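Local structure of nudix hydrolase DR_0079 (Deinococcus radiodurans, 2O5F) at residues F40-Q45 with E120-A125; R33-N38 with E76-A81. The protein hydrolyses nucleoside di- and triphosphates to monophosphates with magnesium as cofactor, with a marked preference for CDP and CTP. All blocks are in the same frame, centred on the assembly; numbering follows the deposited sequence.

Interaction 1 (F40-Q45 with E120-A125)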
loop_
_atom_site.group_PDB
_atom_site.type_symbol
_atom_site.label_atom_id
_atom_site.label_comp_id
_atom_site.label_asym_id
_atom_site.label_seq_id
_atom_site.Cartn_x
_atom_site.Cartn_y
_atom_site.Cartn_z
ATOM N N PHE A 40 -3.127 -0.760 -5.486
ATOM C CA PHE A 40 -2.831 -0.057 -6.709
ATOM C C PHE A 40 -4.149 0.206 -7.412
ATOM O O PHE A 40 -5.013 -0.668 -7.473
ATOM C CB PHE A 40 -1.945 -0.907 -7.620
ATOM C CG PHE A 40 -0.525 -1.008 -7.163
ATOM C CD1 PHE A 40 0.317 0.093 -7.228
ATOM C CD2 PHE A 40 -0.021 -2.209 -6.672
ATOM C CE1 PHE A 40 1.652 0.004 -6.811
ATOM C CE2 PHE A 40 1.312 -2.308 -6.249
ATOM C CZ PHE A 40 2.146 -1.194 -6.322
ATOM N N LEU A 41 -4.301 1.421 -7.912
ATOM C CA LEU A 41 -5.483 1.808 -8.663
ATOM C C LEU A 41 -5.039 1.679 -10.121
ATOM O O LEU A 41 -4.123 2.381 -10.551
ATOM C CB LEU A 41 -5.843 3.261 -8.351
ATOM C CG LEU A 41 -7.014 3.871 -9.129
ATOM C CD1 LEU A 41 -8.313 3.194 -8.705
ATOM C CD2 LEU A 41 -7.090 5.368 -8.851
ATOM N N ARG A 42 -5.661 0.778 -10.879
ATOM C CA ARG A 42 -5.280 0.602 -12.279
ATOM C C ARG A 42 -6.434 0.909 -13.227
ATOM O O ARG A 42 -7.564 0.467 -13.010
ATOM C CB ARG A 42 -4.784 -0.828 -12.534
ATOM C CG ARG A 42 -4.271 -1.044 -13.955
ATOM C CD ARG A 42 -3.901 -2.493 -14.218
ATOM N NE ARG A 42 -5.034 -3.381 -13.974
ATOM C CZ ARG A 42 -5.032 -4.687 -14.220
ATOM N NH1 ARG A 42 -3.950 -5.270 -14.725
ATOM N NH2 ARG A 42 -6.111 -5.414 -13.957
ATOM N N ASN A 43 -6.148 1.666 -14.281
ATOM C CA ASN A 43 -7.182 2.014 -15.242
ATOM C C ASN A 43 -7.253 1.007 -16.391
ATOM O O ASN A 43 -6.556 -0.005 -16.392
ATOM C CB ASN A 43 -6.975 3.435 -15.783
ATOM C CG ASN A 43 -5.663 3.614 -16.544
ATOM O OD1 ASN A 43 -5.051 2.651 -17.005
ATOM N ND2 ASN A 43 -5.239 4.870 -16.694
ATOM N N SER A 44 -8.106 1.295 -17.368
ATOM C CA SER A 44 -8.285 0.404 -18.507
ATOM C C SER A 44 -7.120 0.487 -19.486
ATOM O O SER A 44 -7.053 -0.274 -20.449
ATOM C CB SER A 44 -9.596 0.741 -19.216
ATOM O OG SER A 44 -9.654 2.111 -19.538
ATOM N N GLN A 45 -6.204 1.416 -19.232
ATOM C CA GLN A 45 -5.032 1.599 -20.076
ATOM C C GLN A 45 -3.833 0.829 -19.522
ATOM O O GLN A 45 -2.754 0.846 -20.105
ATOM C CB GLN A 45 -4.706 3.093 -20.176
ATOM C CG GLN A 45 -5.664 3.885 -21.067
ATOM C CD GLN A 45 -5.977 5.275 -20.518
ATOM O OE1 GLN A 45 -6.982 5.475 -19.821
ATOM N NE2 GLN A 45 -5.108 6.239 -20.817
ATOM N N GLU A 120 -6.030 -4.573 -5.756
ATOM C CA GLU A 120 -6.044 -3.831 -7.003
ATOM C C GLU A 120 -7.433 -3.210 -7.117
ATOM O O GLU A 120 -8.442 -3.911 -7.034
ATOM C CB GLU A 120 -5.773 -4.736 -8.207
ATOM C CG GLU A 120 -5.812 -3.980 -9.527
ATOM C CD GLU A 120 -5.485 -4.849 -10.723
ATOM O OE1 GLU A 120 -6.301 -5.740 -11.051
ATOM O OE2 GLU A 120 -4.405 -4.647 -11.323
ATOM N N LEU A 121 -7.472 -1.891 -7.272
ATOM C CA LEU A 121 -8.718 -1.145 -7.407
ATOM C C LEU A 121 -8.821 -0.781 -8.888
ATOM O O LEU A 121 -7.829 -0.381 -9.497
ATOM C CB LEU A 121 -8.655 0.130 -6.556
ATOM C CG LEU A 121 -9.942 0.774 -6.027
ATOM C CD1 LEU A 121 -10.563 -0.146 -4.981
ATOM C CD2 LEU A 121 -9.627 2.135 -5.394
ATOM N N ARG A 122 -10.007 -0.932 -9.473
ATOM C CA ARG A 122 -10.196 -0.607 -10.887
ATOM C C ARG A 122 -11.004 0.675 -11.086
ATOM O O ARG A 122 -12.133 0.788 -10.605
ATOM C CB ARG A 122 -10.906 -1.761 -11.615
ATOM C CG ARG A 122 -10.222 -3.119 -11.522
ATOM C CD ARG A 122 -8.751 -3.027 -11.899
ATOM N NE ARG A 122 -8.560 -2.343 -13.173
ATOM C CZ ARG A 122 -8.832 -2.877 -14.358
ATOM N NH1 ARG A 122 -9.306 -4.115 -14.437
ATOM N NH2 ARG A 122 -8.641 -2.169 -15.461
ATOM N N SER A 123 -10.422 1.631 -11.808
ATOM C CA SER A 123 -11.083 2.892 -12.097
ATOM C C SER A 123 -10.321 3.703 -13.128
ATOM O O SER A 123 -9.088 3.707 -13.138
ATOM C CB SER A 123 -11.226 3.746 -10.837
ATOM O OG SER A 123 -11.879 4.974 -11.140
ATOM N N ASP A 124 -11.055 4.384 -14.001
ATOM C CA ASP A 124 -10.423 5.229 -15.003
ATOM C C ASP A 124 -10.448 6.680 -14.540
ATOM O O ASP A 124 -9.871 7.545 -15.180
ATOM C CB ASP A 124 -11.138 5.098 -16.352
ATOM C CG ASP A 124 -10.697 3.870 -17.124
ATOM O OD1 ASP A 124 -9.498 3.764 -17.429
ATOM O OD2 ASP A 124 -11.543 3.009 -17.425
ATOM N N ALA A 125 -11.116 6.938 -13.420
ATOM C CA ALA A 125 -11.207 8.289 -12.890
ATOM C C ALA A 125 -10.013 8.623 -12.007
ATOM O O ALA A 125 -9.523 7.775 -11.254
ATOM C CB ALA A 125 -12.495 8.455 -12.089
HETATM O O HOH W 1 -7.494 7.001 -16.451
#
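Phe-40 and Leu-121 pair in the ladder: the carbonyl O of Phe-40 takes the N-H of Leu-121 at 2.8 Å, and the O of Leu-121 in turn receives the N-H of Arg-42. Where the strands end, the carbonyl O of Arg-42 has two donors. Arg-122 NE reaches it at 3.0 Å, almost straight (176°) but from above the carbonyl plane, and Ser-123 N adds a weak bond. The Arg-122 chain can do this because it folds back on itself at chi2 and chi3 (-51° each), which also lets NH2 bond weakly to Asn-43 O. A leucine in place of Arg-122 would probably leave the Asn-43 carbonyl without this donor and the Arg-42 carbonyl to the weak bond from Ser-123. On the same face, the Glu-120 carboxylate lies over the Arg-42 guanidinium, OE1 2.9 Å from NH2, a purely electrostatic pairing; OE1 also forms a salt bridge with Arg-100, and OE2 is hydrogen-bonded to the Tyr-167 hydroxyl. Past the strands, Asp-124 OD1 accepts Ser-44 N at 2.8 Å and Ser-44 OG at 2.7 Å, from opposite faces of the carboxylate plane. A water joins Asn-43 ND2 to Asp-124 O. Asn-43 OD1 closes an Asx turn onto Gln-45 N and also accepts from Gln-47 N; Ser-123 OG closes an ST turn onto Ala-125 N. This is the parallel strand pair in the mixed sheet of the Nudix fold, at the C-terminal ends of strands 35-42 and 115-122.

Interaction 2 (R33-N38 with E76-A81)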
loop_
_atom_site.group_PDB
_atom_site.type_symbol
_atom_site.label_atom_id
_atom_site.label_comp_id
_atom_site.label_asym_id
_atom_site.label_seq_id
_atom_site.Cartn_x
_atom_site.Cartn_y
_atom_site.Cartn_z
ATOM N N ARG A 33 7.064 -7.456 12.143
ATOM C CA ARG A 33 6.195 -8.037 13.161
ATOM C C ARG A 33 4.795 -7.431 13.154
ATOM O O ARG A 33 4.003 -7.674 14.066
ATOM C CB ARG A 33 6.833 -7.874 14.544
ATOM C CG ARG A 33 8.141 -8.626 14.690
ATOM C CD ARG A 33 8.790 -8.367 16.037
ATOM N NE ARG A 33 10.045 -9.101 16.167
ATOM C CZ ARG A 33 10.862 -9.002 17.212
ATOM N NH1 ARG A 33 10.557 -8.196 18.224
ATOM N NH2 ARG A 33 11.986 -9.705 17.246
ATOM N N VAL A 34 4.494 -6.637 12.127
ATOM C CA VAL A 34 3.174 -6.022 12.005
ATOM C C VAL A 34 2.600 -6.168 10.597
ATOM O O VAL A 34 3.289 -6.615 9.671
ATOM C CB VAL A 34 3.192 -4.524 12.388
ATOM C CG1 VAL A 34 3.672 -4.365 13.832
ATOM C CG2 VAL A 34 4.084 -3.735 11.435
ATOM N N ARG A 35 1.333 -5.782 10.448
ATOM C CA ARG A 35 0.624 -5.890 9.175
ATOM C C ARG A 35 0.281 -4.538 8.544
ATOM O O ARG A 35 -0.073 -3.580 9.234
ATOM C CB ARG A 35 -0.666 -6.708 9.376
ATOM C CG ARG A 35 -0.442 -7.974 10.202
ATOM C CD ARG A 35 -1.505 -9.067 10.031
ATOM N NE ARG A 35 -2.731 -8.825 10.771
ATOM C CZ ARG A 35 -3.554 -9.779 11.210
ATOM N NH1 ARG A 35 -3.299 -11.069 10.995
ATOM N NH2 ARG A 35 -4.642 -9.437 11.877
ATOM N N VAL A 36 0.412 -4.468 7.224
ATOM C CA VAL A 36 0.076 -3.263 6.475
ATOM C C VAL A 36 -0.742 -3.678 5.255
ATOM O O VAL A 36 -0.817 -4.860 4.921
ATOM C CB VAL A 36 1.341 -2.509 5.977
ATOM C CG1 VAL A 36 2.190 -2.072 7.169
ATOM C CG2 VAL A 36 2.152 -3.398 5.035
ATOM N N VAL A 37 -1.370 -2.708 4.607
ATOM C CA VAL A 37 -2.133 -2.982 3.397
ATOM C C VAL A 37 -1.576 -2.041 2.336
ATOM O O VAL A 37 -1.108 -0.942 2.645
ATOM C CB VAL A 37 -3.659 -2.716 3.574
ATOM C CG1 VAL A 37 -4.321 -3.884 4.297
ATOM C CG2 VAL A 37 -3.881 -1.424 4.356
ATOM N N ASN A 38 -1.607 -2.493 1.090
ATOM C CA ASN A 38 -1.122 -1.704 -0.025
ATOM C C ASN A 38 -2.074 -1.984 -1.174
ATOM O O ASN A 38 -2.602 -3.092 -1.291
ATOM C CB ASN A 38 0.304 -2.116 -0.409
ATOM C CG ASN A 38 1.355 -1.552 0.540
ATOM O OD1 ASN A 38 1.473 -0.342 0.697
ATOM N ND2 ASN A 38 2.119 -2.430 1.174
ATOM N N GLU A 76 -8.286 -4.800 13.629
ATOM C CA GLU A 76 -8.807 -4.553 12.297
ATOM C C GLU A 76 -8.387 -5.646 11.316
ATOM O O GLU A 76 -7.302 -6.213 11.427
ATOM C CB GLU A 76 -8.293 -3.192 11.838
ATOM C CG GLU A 76 -8.873 -2.642 10.566
ATOM C CD GLU A 76 -8.334 -1.246 10.290
ATOM O OE1 GLU A 76 -7.093 -1.077 10.281
ATOM O OE2 GLU A 76 -9.145 -0.319 10.085
ATOM N N THR A 77 -9.258 -5.962 10.368
ATOM C CA THR A 77 -8.911 -6.967 9.376
ATOM C C THR A 77 -8.255 -6.228 8.205
ATOM O O THR A 77 -8.315 -5.002 8.135
ATOM C CB THR A 77 -10.151 -7.702 8.873
ATOM O OG1 THR A 77 -9.750 -8.829 8.085
ATOM C CG2 THR A 77 -10.988 -6.784 8.035
ATOM N N TYR A 78 -7.635 -6.972 7.294
ATOM C CA TYR A 78 -6.979 -6.369 6.139
ATOM C C TYR A 78 -7.952 -5.549 5.293
ATOM O O TYR A 78 -7.648 -4.420 4.909
ATOM C CB TYR A 78 -6.329 -7.453 5.269
ATOM C CG TYR A 78 -5.028 -8.018 5.822
ATOM C CD1 TYR A 78 -3.834 -7.310 5.702
ATOM C CD2 TYR A 78 -4.992 -9.265 6.445
ATOM C CE1 TYR A 78 -2.627 -7.829 6.180
ATOM C CE2 TYR A 78 -3.796 -9.799 6.933
ATOM C CZ TYR A 78 -2.622 -9.079 6.794
ATOM O OH TYR A 78 -1.443 -9.608 7.251
ATOM N N GLU A 79 -9.122 -6.111 5.008
ATOM C CA GLU A 79 -10.121 -5.410 4.198
ATOM C C GLU A 79 -10.577 -4.106 4.861
ATOM O O GLU A 79 -10.744 -3.084 4.191
ATOM C CB GLU A 79 -11.339 -6.310 3.955
ATOM C CG GLU A 79 -12.339 -5.732 2.957
ATOM C CD GLU A 79 -13.595 -6.575 2.824
ATOM O OE1 GLU A 79 -13.509 -7.807 3.020
ATOM O OE2 GLU A 79 -14.664 -6.004 2.510
ATOM N N GLU A 80 -10.780 -4.140 6.174
ATOM C CA GLU A 80 -11.214 -2.948 6.887
ATOM C C GLU A 80 -10.154 -1.851 6.829
ATOM O O GLU A 80 -10.478 -0.671 6.684
ATOM C CB GLU A 80 -11.547 -3.293 8.342
ATOM C CG GLU A 80 -12.778 -4.181 8.477
ATOM C CD GLU A 80 -12.959 -4.735 9.876
ATOM O OE1 GLU A 80 -12.015 -4.619 10.688
ATOM O OE2 GLU A 80 -14.045 -5.292 10.157
ATOM N N ALA A 81 -8.886 -2.237 6.930
ATOM C CA ALA A 81 -7.812 -1.253 6.877
ATOM C C ALA A 81 -7.771 -0.646 5.475
ATOM O O ALA A 81 -7.539 0.552 5.304
ATOM C CB ALA A 81 -6.478 -1.910 7.205
HETATM O O HOH W 2 -4.700 -6.562 12.525
#
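Tyr-78 CG stands anti to its own carbonyl carbon (chi1 -76°), which carries the ring from the first turn of the Nudix-box helix across to strand 35-42, where Arg-35 bends at chi3 (-79°) to bring its guanidinium beside the phenol. The two side chains cross at about a right angle, with guanidinium and ring planes 49° apart, and Tyr-78 CE2 lies over one face of the guanidinium. Val-37 meets the other end of the tyrosine: its CG1 sits at the ring edge, 3.7 Å from CD1, and also touches Tyr-78 O. The Val-36 carbonyl O lies near the ring plane too, 3.7 Å from CE1. One turn along the helix, Ala-81 turns its CB to Val-37 CG2 at 3.9 Å, a small residue where helix and sheet come close. No direct hydrogen bond joins the two segments. The phenol hydroxyl is bonded to Asp-16, which also makes a long, weak ion pair with Arg-35, while Tyr-119 and Cys-117 of strand 115-122 touch the Tyr-78 side chain. A water links strand and helix start: it accepts from Arg-35 NH2 at 2.9 Å and donates to Glu-76 O at 2.8 Å.

Both interactions hang on strand 35-42: interaction 2 uses its first half, interaction 1 its last residues, and their centres lie 21 Å apart with no touch between them apart from adjoining along the strand. Interaction 1 is made within the mixed sheet, strand against parallel strand; interaction 2 sets the Nudix-box helix 78-90 against that sheet. The helix carries Glu-85 and Glu-89, the inferred magnesium ligands. Val-37 is the closer neighbour, its side chain about 4 Å from that of Glu-85 and about 8 Å from that of Glu-89, whereas the side chain of Leu-121 of interaction 1 is about 10 Å from each. Interaction 2 thus borders the probable metal site, and interaction 1 lies farther off.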